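Local coordinates for CCHC-type domain-containing protein (Trypanosoma brucei brucei, PDB 7C43) that probably acts as a 3'-5' RNA exonuclease of the RNase D type, with a metal-dependent nuclease domain and zinc knuckles that bind nucleotides, at residues A[14-19]-A[191-196]; A[38-43]-A[60-65]. One frame throughout, in Å; residues are numbered along the deposited sequence.

Contact 1 (A[14-19]-A[191-196]); sequences YPYRVV and DVRHIL. With MN (manganese (II) ion), chain D; AMP (adenosine monophosphate), chain F.
Where the chain enters strand 16-19, at one edge of the exonuclease sheet, Tyr14 meets helix 182-202 through the guanidinium of Arg193. The grip is side-on: NE and NH2 of Arg193 both donate to the backbone oxygen of Tyr14, each at 2.8 Å from Tyr14 O, in the carbonyl plane and close to the guanidinium plane. Sharing one acceptor bends both bonds, with N-H...O angles of 142° for NE and 136° for NH2. Arg193 reaches the loop because its chain runs fully extended from CG to NE (chi2 and chi3 both -179°). The remaining nitrogen, NH1, forms a salt bridge with Glu186 of the same helix, so the group is held from two directions. In this DnaQ-like, RNase H-type fold the helix lies against the sheet and carries Asp191, whose OD2 binds a manganese ion at 2.4 Å that also takes O1P of AMP. NH2 of Arg193 comes to the ring edge of Tyr16, 4.4 Å from Tyr16 CD2. One turn further along, Leu196 brings its CD2 to 4.4 Å from CE2 of the Tyr14 ring, a loose apolar touch; Leu196 also packs on Cys63 and Ala39.

Contact 2 (A[38-43]-A[60-65]); sequences IALDIE and VQACSD. With MN (manganese (II) ion), chain D; MN (manganese (II) ion), chain E; AMP (adenosine monophosphate), chain F.
Gln61 and Asp41 face each other as a hydrogen-bonded antiparallel pair, and Gln61 loses the most surface here. Gln61 N donates to Asp41 O at 3.0 Å, and Asp41 N returns a bond to Gln61 O at 3.1 Å. The Gln61 chain bends at chi2 (101°), which brings its amide across the Glu43 side chain at about a right angle, the amide and carboxylate planes 36° apart. With CG anti to the backbone N (chi1 -165°), the Asp41 carboxylate is carried out from the sheet to span two manganese ions: OD1 binds one at 2.1 Å and OD2 the other at 2.3 Å, with AMP O1P shared between them. Such a two-metal site, with an Asp-x-Glu pair on a central strand, marks the DnaQ-like exonucleases. Glu43 completes the pair, its OE1 reaching the OD2-bound ion at a longer 2.7 Å and its OE2 facing AMP O3' across a contact so short that its exact length is doubtful; Asp191 adds a ligand to the same ion. Val60, covered to the same extent as Asp41, points to the other face of the sheet, where its CG2 lies 4.5 Å from Ile42 CG1; Leu40, Ala62, Ile38 and Ser64 share that face. There Leu40 CD2 packs 3.8 Å from Ala62 CB, while Ile38 lays CG1 along Ser64 CB at 3.9 Å. A second hydrogen-bonded pair, Ala39 with Cys63, continues the strand pairing.

Contacts 1 and 2 both reach the same mixed sheet, their centres about 7 Å apart. Along the chain, 14-19 comes first, then 38-43 and 60-65, and finally 191-196, so contact 1 spans the whole interval in which contact 2 forms. Strand 70-74 separates strand 16-19 from strand 57-64, which pairs with 37-44. Helix 182-202 covers the sheet face bearing Ala39, Asp41, Gln61 and Cys63: Ile195 CG2 sits 3.4 Å from Ala39 CB, and Val192 packs over Gln61. This packing brings Asp191 beside Asp41 on one manganese ion, so an early strand and a late helix both supply ligands to the metal site where AMP binds.

Contact 1 (A[14-19]-A[191-196])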
ATOM      1  N   TYR A  14      16.250  -3.702  -6.793  1.00 36.70           N
ATOM      2  CA  TYR A  14      17.046  -3.472  -5.567  1.00 34.64           C
ATOM      3  C   TYR A  14      17.263  -4.789  -4.820  1.00 33.15           C
ATOM      4  O   TYR A  14      16.288  -5.499  -4.504  1.00 32.88           O
ATOM      5  CB  TYR A  14      16.361  -2.516  -4.595  1.00 34.50           C
ATOM      6  CG  TYR A  14      16.256  -1.058  -4.992  1.00 34.13           C
ATOM      7  CD1 TYR A  14      16.733  -0.570  -6.217  1.00 34.52           C
ATOM      8  CD2 TYR A  14      15.614  -0.157  -4.140  1.00 34.15           C
ATOM      9  CE1 TYR A  14      16.600   0.781  -6.551  1.00 33.23           C
ATOM     10  CE2 TYR A  14      15.476   1.183  -4.468  1.00 33.61           C
ATOM     11  CZ  TYR A  14      15.975   1.643  -5.671  1.00 33.20           C
ATOM     12  OH  TYR A  14      15.827   2.957  -5.998  1.00 35.27           O
ATOM     13  N   PRO A  15      18.535  -5.121  -4.542  1.00 30.88           N
ATOM     14  CA  PRO A  15      18.825  -6.321  -3.786  1.00 31.37           C
ATOM     15  C   PRO A  15      18.587  -6.068  -2.298  1.00 30.04           C
ATOM     16  O   PRO A  15      18.453  -4.914  -1.878  1.00 28.92           O
ATOM     17  CB  PRO A  15      20.320  -6.549  -4.071  1.00 31.40           C
ATOM     18  CG  PRO A  15      20.870  -5.178  -4.226  1.00 30.62           C
ATOM     19  CD  PRO A  15      19.758  -4.334  -4.793  1.00 30.54           C
ATOM     20  N   TYR A  16      18.548  -7.134  -1.516  1.00 29.96           N
ATOM     21  CA  TYR A  16      18.378  -7.000  -0.077  1.00 30.92           C
ATOM     22  C   TYR A  16      19.721  -7.110   0.619  1.00 30.02           C
ATOM     23  O   TYR A  16      20.629  -7.759   0.093  1.00 29.72           O
ATOM     24  CB  TYR A  16      17.382  -8.015   0.480  1.00 31.05           C
ATOM     25  CG  TYR A  16      17.722  -9.465   0.269  1.00 32.91           C
ATOM     26  CD1 TYR A  16      18.697 -10.099   1.046  1.00 35.14           C
ATOM     27  CD2 TYR A  16      17.035 -10.230  -0.675  1.00 35.77           C
ATOM     28  CE1 TYR A  16      19.005 -11.442   0.863  1.00 36.64           C
ATOM     29  CE2 TYR A  16      17.330 -11.580  -0.862  1.00 38.12           C
ATOM     30  CZ  TYR A  16      18.314 -12.181  -0.087  1.00 38.22           C
ATOM     31  OH  TYR A  16      18.613 -13.509  -0.255  1.00 41.56           O
ATOM     32  N   ARG A  17      19.846  -6.445   1.768  1.00 28.20           N
ATOM     33  CA  ARG A  17      20.935  -6.682   2.707  1.00 28.85           C
ATOM     34  C   ARG A  17      20.312  -7.040   4.058  1.00 28.37           C
ATOM     35  O   ARG A  17      19.352  -6.397   4.522  1.00 27.91           O
ATOM     36  CB  ARG A  17      21.855  -5.454   2.864  1.00 31.00           C
ATOM     37  CG  ARG A  17      22.622  -5.045   1.606  1.00 33.32           C
ATOM     38  CD  ARG A  17      23.876  -5.882   1.366  1.00 34.85           C
ATOM     39  NE  ARG A  17      24.557  -5.559   0.103  1.00 36.52           N
ATOM     40  CZ  ARG A  17      24.186  -5.979  -1.116  1.00 37.51           C
ATOM     41  NH1 ARG A  17      23.104  -6.734  -1.292  1.00 36.63           N
ATOM     42  NH2 ARG A  17      24.899  -5.626  -2.190  1.00 37.48           N
ATOM     43  N   VAL A  18      20.855  -8.076   4.678  1.00 26.85           N
ATOM     44  CA  VAL A  18      20.406  -8.509   5.979  1.00 28.45           C
ATOM     45  C   VAL A  18      21.173  -7.674   6.992  1.00 28.84           C
ATOM     46  O   VAL A  18      22.406  -7.558   6.914  1.00 28.59           O
ATOM     47  CB  VAL A  18      20.637 -10.018   6.199  1.00 27.17           C
ATOM     48  CG1 VAL A  18      20.345 -10.400   7.629  1.00 26.87           C
ATOM     49  CG2 VAL A  18      19.757 -10.819   5.246  1.00 27.84           C
ATOM     50  N   VAL A  19      20.420  -7.080   7.915  1.00 28.26           N
ATOM     51  CA  VAL A  19      20.960  -6.212   8.949  1.00 29.00           C
ATOM     52  C   VAL A  19      20.689  -6.946  10.250  1.00 28.04           C
ATOM     53  O   VAL A  19      19.568  -6.929  10.747  1.00 26.81           O
ATOM     54  CB  VAL A  19      20.301  -4.810   8.934  1.00 30.03           C
ATOM     55  CG1 VAL A  19      20.935  -3.905   9.999  1.00 30.43           C
ATOM     56  CG2 VAL A  19      20.411  -4.178   7.541  1.00 29.79           C
ATOM     57  N   ASP A 191       7.397  -6.839  -0.580  1.00 22.80           N
ATOM     58  CA  ASP A 191       6.400  -5.786  -0.326  1.00 23.21           C
ATOM     59  C   ASP A 191       6.950  -4.349  -0.311  1.00 22.84           C
ATOM     60  O   ASP A 191       6.309  -3.453  -0.870  1.00 20.56           O
ATOM     61  CB  ASP A 191       5.651  -6.042   0.992  1.00 24.93           C
ATOM     62  CG  ASP A 191       4.643  -7.202   0.913  1.00 26.18           C
ATOM     63  OD1 ASP A 191       4.331  -7.664  -0.212  1.00 26.45           O
ATOM     64  OD2 ASP A 191       4.153  -7.625   2.005  1.00 27.28           O
ATOM     65  N   VAL A 192       8.104  -4.113   0.327  1.00 22.69           N
ATOM     66  CA  VAL A 192       8.636  -2.733   0.392  1.00 24.19           C
ATOM     67  C   VAL A 192       9.054  -2.162  -0.952  1.00 23.87           C
ATOM     68  O   VAL A 192       8.891  -0.978  -1.189  1.00 25.89           O
ATOM     69  CB  VAL A 192       9.761  -2.506   1.445  1.00 25.51           C
ATOM     70  CG1 VAL A 192       9.188  -2.711   2.839  1.00 25.95           C
ATOM     71  CG2 VAL A 192      10.997  -3.393   1.224  1.00 25.17           C
ATOM     72  N   ARG A 193       9.583  -2.995  -1.834  1.00 23.88           N
ATOM     73  CA  ARG A 193       9.876  -2.542  -3.199  1.00 24.00           C
ATOM     74  C   ARG A 193       8.572  -2.144  -3.895  1.00 22.83           C
ATOM     75  O   ARG A 193       8.514  -1.111  -4.545  1.00 20.76           O
ATOM     76  CB  ARG A 193      10.550  -3.631  -4.044  1.00 24.28           C
ATOM     77  CG  ARG A 193      11.864  -4.214  -3.517  1.00 25.10           C
ATOM     78  CD  ARG A 193      12.352  -5.250  -4.525  1.00 25.97           C
ATOM     79  NE  ARG A 193      13.594  -5.950  -4.180  1.00 26.00           N
ATOM     80  CZ  ARG A 193      13.692  -7.252  -3.923  1.00 25.81           C
ATOM     81  NH1 ARG A 193      12.620  -8.030  -3.939  1.00 26.11           N
ATOM     82  NH2 ARG A 193      14.881  -7.780  -3.628  1.00 26.59           N
ATOM     83  N   HIS A 194       7.550  -2.993  -3.786  1.00 22.55           N
ATOM     84  CA  HIS A 194       6.250  -2.666  -4.346  1.00 23.86           C
ATOM     85  C   HIS A 194       5.685  -1.381  -3.735  1.00 22.70           C
ATOM     86  O   HIS A 194       5.198  -0.517  -4.446  1.00 22.84           O
ATOM     87  CB  HIS A 194       5.275  -3.842  -4.208  1.00 25.52           C
ATOM     88  CG  HIS A 194       5.668  -5.042  -5.014  1.00 27.77           C
ATOM     89  ND1 HIS A 194       5.803  -6.298  -4.465  1.00 30.31           N
ATOM     90  CD2 HIS A 194       5.981  -5.170  -6.325  1.00 28.84           C
ATOM     91  CE1 HIS A 194       6.161  -7.154  -5.409  1.00 30.96           C
ATOM     92  NE2 HIS A 194       6.277  -6.493  -6.545  1.00 30.67           N
ATOM     93  N   ILE A 195       5.818  -1.228  -2.426  1.00 22.78           N
ATOM     94  CA  ILE A 195       5.351  -0.007  -1.744  1.00 21.57           C
ATOM     95  C   ILE A 195       6.063   1.219  -2.271  1.00 21.63           C
ATOM     96  O   ILE A 195       5.409   2.206  -2.567  1.00 22.31           O
ATOM     97  CB  ILE A 195       5.520  -0.114  -0.214  1.00 20.45           C
ATOM     98  CG1 ILE A 195       4.507  -1.101   0.345  1.00 19.97           C
ATOM     99  CG2 ILE A 195       5.354   1.237   0.476  1.00 20.41           C
ATOM    100  CD1 ILE A 195       4.902  -1.692   1.689  1.00 19.65           C
ATOM    101  N   LEU A 196       7.390   1.189  -2.369  1.00 23.04           N
ATOM    102  CA  LEU A 196       8.130   2.395  -2.825  1.00 25.03           C
ATOM    103  C   LEU A 196       7.899   2.664  -4.301  1.00 26.21           C
ATOM    104  O   LEU A 196       7.786   3.817  -4.717  1.00 26.01           O
ATOM    105  CB  LEU A 196       9.621   2.274  -2.583  1.00 25.06           C
ATOM    106  CG  LEU A 196      10.454   3.522  -2.845  1.00 24.97           C
ATOM    107  CD1 LEU A 196      10.210   4.614  -1.816  1.00 25.95           C
ATOM    108  CD2 LEU A 196      11.922   3.126  -2.855  1.00 25.95           C
TER
HETATM  109 MN    MN D 403       5.204  -8.536   3.921  1.00 39.04          MN
HETATM  110  P   AMP F 405       2.231  -8.858   4.907  1.00 35.54           P
HETATM  111  O1P AMP F 405       3.377  -7.907   5.012  1.00 31.63           O
HETATM  112  O2P AMP F 405       2.413  -9.530   3.589  1.00 34.60           O
HETATM  113  O3P AMP F 405       0.973  -8.115   5.174  1.00 33.96           O
HETATM  114  O5' AMP F 405       2.407  -9.945   6.073  1.00 36.83           O
HETATM  115  C5' AMP F 405       2.503  -9.537   7.458  1.00 39.81           C
HETATM  116  C4' AMP F 405       2.484 -10.687   8.453  1.00 40.33           C
HETATM  117  O4' AMP F 405       1.128 -11.177   8.638  1.00 43.51           O
HETATM  118  C3' AMP F 405       3.310 -11.939   8.173  1.00 39.91           C
HETATM  119  O3' AMP F 405       4.685 -11.808   8.507  1.00 37.50           O
HETATM  120  C2' AMP F 405       2.614 -12.957   9.068  1.00 42.24           C
HETATM  121  O2' AMP F 405       2.895 -12.892  10.455  1.00 43.94           O
HETATM  122  C1' AMP F 405       1.151 -12.578   8.850  1.00 44.33           C
HETATM  123  N9  AMP F 405       0.597 -13.221   7.664  1.00 48.55           N
HETATM  124  C8  AMP F 405       0.687 -12.793   6.361  1.00 51.11           C
HETATM  125  N7  AMP F 405       0.110 -13.594   5.500  1.00 50.82           N
HETATM  126  C5  AMP F 405      -0.395 -14.620   6.287  1.00 53.71           C
HETATM  127  C6  AMP F 405      -1.122 -15.780   5.973  1.00 52.28           C
HETATM  128  N6  AMP F 405      -1.480 -16.112   4.732  1.00 53.11           N
HETATM  129  N1  AMP F 405      -1.474 -16.596   6.991  1.00 50.15           N
HETATM  130  C2  AMP F 405      -1.115 -16.260   8.237  1.00 50.65           C
HETATM  131  N3  AMP F 405      -0.427 -15.198   8.657  1.00 53.50           N
HETATM  132  C4  AMP F 405      -0.096 -14.407   7.621  1.00 50.03           C

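Contact 2 (A[38-43]-A[60-65])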
ATOM      1  N   ILE A  38      10.508   6.396   3.199  1.00 26.22           N
ATOM      2  CA  ILE A  38      10.979   5.082   3.555  1.00 23.94           C
ATOM      3  C   ILE A  38       9.777   4.169   3.519  1.00 23.58           C
ATOM      4  O   ILE A  38       8.830   4.370   4.267  1.00 23.69           O
ATOM      5  CB  ILE A  38      11.591   5.052   4.959  1.00 24.51           C
ATOM      6  CG1 ILE A  38      12.755   6.059   5.065  1.00 24.74           C
ATOM      7  CG2 ILE A  38      12.053   3.623   5.297  1.00 25.98           C
ATOM      8  CD1 ILE A  38      13.388   6.168   6.443  1.00 23.66           C
ATOM      9  N   ALA A  39       9.812   3.154   2.661  1.00 22.62           N
ATOM     10  CA  ALA A  39       8.770   2.135   2.686  1.00 21.02           C
ATOM     11  C   ALA A  39       9.100   1.118   3.771  1.00 19.68           C
ATOM     12  O   ALA A  39      10.214   0.597   3.810  1.00 20.18           O
ATOM     13  CB  ALA A  39       8.638   1.465   1.336  1.00 20.53           C
ATOM     14  N   LEU A  40       8.118   0.844   4.637  1.00 18.42           N
ATOM     15  CA  LEU A  40       8.251  -0.109   5.732  1.00 18.15           C
ATOM     16  C   LEU A  40       7.287  -1.271   5.640  1.00 18.07           C
ATOM     17  O   LEU A  40       6.239  -1.180   5.020  1.00 18.94           O
ATOM     18  CB  LEU A  40       8.037   0.571   7.065  1.00 18.04           C
ATOM     19  CG  LEU A  40       9.060   1.653   7.380  1.00 17.69           C
ATOM     20  CD1 LEU A  40       8.610   2.400   8.630  1.00 17.57           C
ATOM     21  CD2 LEU A  40      10.452   1.058   7.550  1.00 17.22           C
ATOM     22  N   ASP A  41       7.679  -2.372   6.260  1.00 18.29           N
ATOM     23  CA  ASP A  41       6.821  -3.506   6.419  1.00 18.91           C
ATOM     24  C   ASP A  41       7.344  -4.318   7.585  1.00 19.57           C
ATOM     25  O   ASP A  41       8.490  -4.138   7.974  1.00 18.48           O
ATOM     26  CB  ASP A  41       6.821  -4.341   5.141  1.00 18.68           C
ATOM     27  CG  ASP A  41       5.671  -5.339   5.084  1.00 18.29           C
ATOM     28  OD1 ASP A  41       4.645  -5.131   5.765  1.00 17.72           O
ATOM     29  OD2 ASP A  41       5.801  -6.315   4.328  1.00 18.04           O
ATOM     30  N   ILE A  42       6.493  -5.211   8.118  1.00 20.48           N
ATOM     31  CA  ILE A  42       6.861  -6.172   9.174  1.00 20.56           C
ATOM     32  C   ILE A  42       6.562  -7.614   8.769  1.00 20.55           C
ATOM     33  O   ILE A  42       5.493  -7.886   8.270  1.00 21.32           O
ATOM     34  CB  ILE A  42       6.093  -5.842  10.467  1.00 20.26           C
ATOM     35  CG1 ILE A  42       6.442  -4.417  10.925  1.00 21.27           C
ATOM     36  CG2 ILE A  42       6.383  -6.866  11.544  1.00 19.24           C
ATOM     37  CD1 ILE A  42       5.770  -3.980  12.224  1.00 22.07           C
ATOM     38  N   GLU A  43       7.503  -8.526   9.000  1.00 21.89           N
ATOM     39  CA  GLU A  43       7.238  -9.942   8.968  1.00 23.25           C
ATOM     40  C   GLU A  43       7.232 -10.374  10.406  1.00 23.52           C
ATOM     41  O   GLU A  43       8.220 -10.180  11.099  1.00 22.12           O
ATOM     42  CB  GLU A  43       8.346 -10.781   8.289  1.00 24.97           C
ATOM     43  CG  GLU A  43       8.401 -10.925   6.778  1.00 26.43           C
ATOM     44  CD  GLU A  43       7.075 -10.930   6.055  1.00 28.54           C
ATOM     45  OE1 GLU A  43       6.977 -10.213   5.035  1.00 34.65           O
ATOM     46  OE2 GLU A  43       6.134 -11.623   6.484  1.00 29.94           O
ATOM     47  N   VAL A  60      11.824  -6.351  10.275  1.00 19.46           N
ATOM     48  CA  VAL A  60      11.284  -5.116   9.757  1.00 19.36           C
ATOM     49  C   VAL A  60      12.061  -4.920   8.462  1.00 18.89           C
ATOM     50  O   VAL A  60      13.255  -5.125   8.459  1.00 19.73           O
ATOM     51  CB  VAL A  60      11.522  -3.943  10.729  1.00 19.13           C
ATOM     52  CG1 VAL A  60      11.097  -2.617  10.102  1.00 18.46           C
ATOM     53  CG2 VAL A  60      10.766  -4.187  12.036  1.00 20.19           C
ATOM     54  N   GLN A  61      11.364  -4.549   7.390  1.00 18.06           N
ATOM     55  CA  GLN A  61      11.919  -4.380   6.076  1.00 18.43           C
ATOM     56  C   GLN A  61      11.827  -2.911   5.734  1.00 18.15           C
ATOM     57  O   GLN A  61      10.787  -2.297   5.953  1.00 16.01           O
ATOM     58  CB  GLN A  61      11.082  -5.143   5.057  1.00 20.13           C
ATOM     59  CG  GLN A  61      11.021  -6.647   5.261  1.00 21.52           C
ATOM     60  CD  GLN A  61       9.741  -7.127   5.914  1.00 23.32           C
ATOM     61  OE1 GLN A  61       8.805  -7.542   5.250  1.00 23.80           O
ATOM     62  NE2 GLN A  61       9.716  -7.100   7.233  1.00 25.71           N
ATOM     63  N   ALA A  62      12.894  -2.356   5.169  1.00 18.21           N
ATOM     64  CA  ALA A  62      12.931  -0.938   4.871  1.00 19.70           C
ATOM     65  C   ALA A  62      13.574  -0.704   3.516  1.00 21.41           C
ATOM     66  O   ALA A  62      14.550  -1.362   3.166  1.00 22.33           O
ATOM     67  CB  ALA A  62      13.643  -0.155   5.974  1.00 18.88           C
ATOM     68  N   CYS A  63      12.988   0.212   2.754  1.00 22.78           N
ATOM     69  CA  CYS A  63      13.480   0.572   1.437  1.00 24.61           C
ATOM     70  C   CYS A  63      13.153   2.033   1.171  1.00 24.77           C
ATOM     71  O   CYS A  63      11.967   2.434   1.165  1.00 21.64           O
ATOM     72  CB  CYS A  63      12.853  -0.302   0.370  1.00 26.13           C
ATOM     73  SG  CYS A  63      13.576   0.051  -1.238  1.00 30.29           S
ATOM     74  N   SER A  64      14.210   2.819   0.968  1.00 25.51           N
ATOM     75  CA  SER A  64      14.088   4.262   0.873  1.00 28.70           C
ATOM     76  C   SER A  64      14.584   4.800  -0.450  1.00 29.78           C
ATOM     77  O   SER A  64      15.325   4.144  -1.168  1.00 30.12           O
ATOM     78  CB  SER A  64      14.871   4.935   2.010  1.00 29.50           C
ATOM     79  OG  SER A  64      16.149   5.392   1.597  1.00 31.73           O
ATOM     80  N   ASP A  65      14.213   6.040  -0.718  1.00 33.11           N
ATOM     81  CA  ASP A  65      14.721   6.778  -1.883  1.00 35.25           C
ATOM     82  C   ASP A  65      16.152   7.347  -1.692  1.00 36.03           C
ATOM     83  O   ASP A  65      16.608   8.115  -2.534  1.00 38.02           O
ATOM     84  CB  ASP A  65      13.719   7.876  -2.307  1.00 34.85           C
ATOM     85  CG  ASP A  65      13.565   8.993  -1.275  1.00 36.88           C
ATOM     86  OD1 ASP A  65      14.311   9.037  -0.270  1.00 35.79           O
ATOM     87  OD2 ASP A  65      12.674   9.851  -1.472  1.00 42.84           O
TER
HETATM   88 MN    MN D 403       5.204  -8.536   3.921  1.00 39.04          MN
HETATM   89 MN    MN E 404       2.698  -6.014   5.630  1.00 37.81          MN
HETATM   90  P   AMP F 405       2.231  -8.858   4.907  1.00 35.54           P
HETATM   91  O1P AMP F 405       3.377  -7.907   5.012  1.00 31.63           O
HETATM   92  O2P AMP F 405       2.413  -9.530   3.589  1.00 34.60           O
HETATM   93  O3P AMP F 405       0.973  -8.115   5.174  1.00 33.96           O
HETATM   94  O5' AMP F 405       2.407  -9.945   6.073  1.00 36.83           O
HETATM   95  C5' AMP F 405       2.503  -9.537   7.458  1.00 39.81           C
HETATM   96  C4' AMP F 405       2.484 -10.687   8.453  1.00 40.33           C
HETATM   97  O4' AMP F 405       1.128 -11.177   8.638  1.00 43.51           O
HETATM   98  C3' AMP F 405       3.310 -11.939   8.173  1.00 39.91           C
HETATM   99  O3' AMP F 405       4.685 -11.808   8.507  1.00 37.50           O
HETATM  100  C2' AMP F 405       2.614 -12.957   9.068  1.00 42.24           C
HETATM  101  O2' AMP F 405       2.895 -12.892  10.455  1.00 43.94           O
HETATM  102  C1' AMP F 405       1.151 -12.578   8.850  1.00 44.33           C
HETATM  103  N9  AMP F 405       0.597 -13.221   7.664  1.00 48.55           N
HETATM  104  C8  AMP F 405       0.687 -12.793   6.361  1.00 51.11           C
HETATM  105  N7  AMP F 405       0.110 -13.594   5.500  1.00 50.82           N
HETATM  106  C5  AMP F 405      -0.395 -14.620   6.287  1.00 53.71           C
HETATM  107  C6  AMP F 405      -1.122 -15.780   5.973  1.00 52.28           C
HETATM  108  N6  AMP F 405      -1.480 -16.112   4.732  1.00 53.11           N
HETATM  109  N1  AMP F 405      -1.474 -16.596   6.991  1.00 50.15           N
HETATM  110  C2  AMP F 405      -1.115 -16.260   8.237  1.00 50.65           C
HETATM  111  N3  AMP F 405      -0.427 -15.198   8.657  1.00 53.50           N
HETATM  112  C4  AMP F 405      -0.096 -14.407   7.621  1.00 50.03           C
HETATM  113  O   HOH W   1       3.193  -6.400   7.696  1.00 45.73           O
HETATM  114  O   HOH W   2       1.578  -4.331   6.256  1.00 37.43           O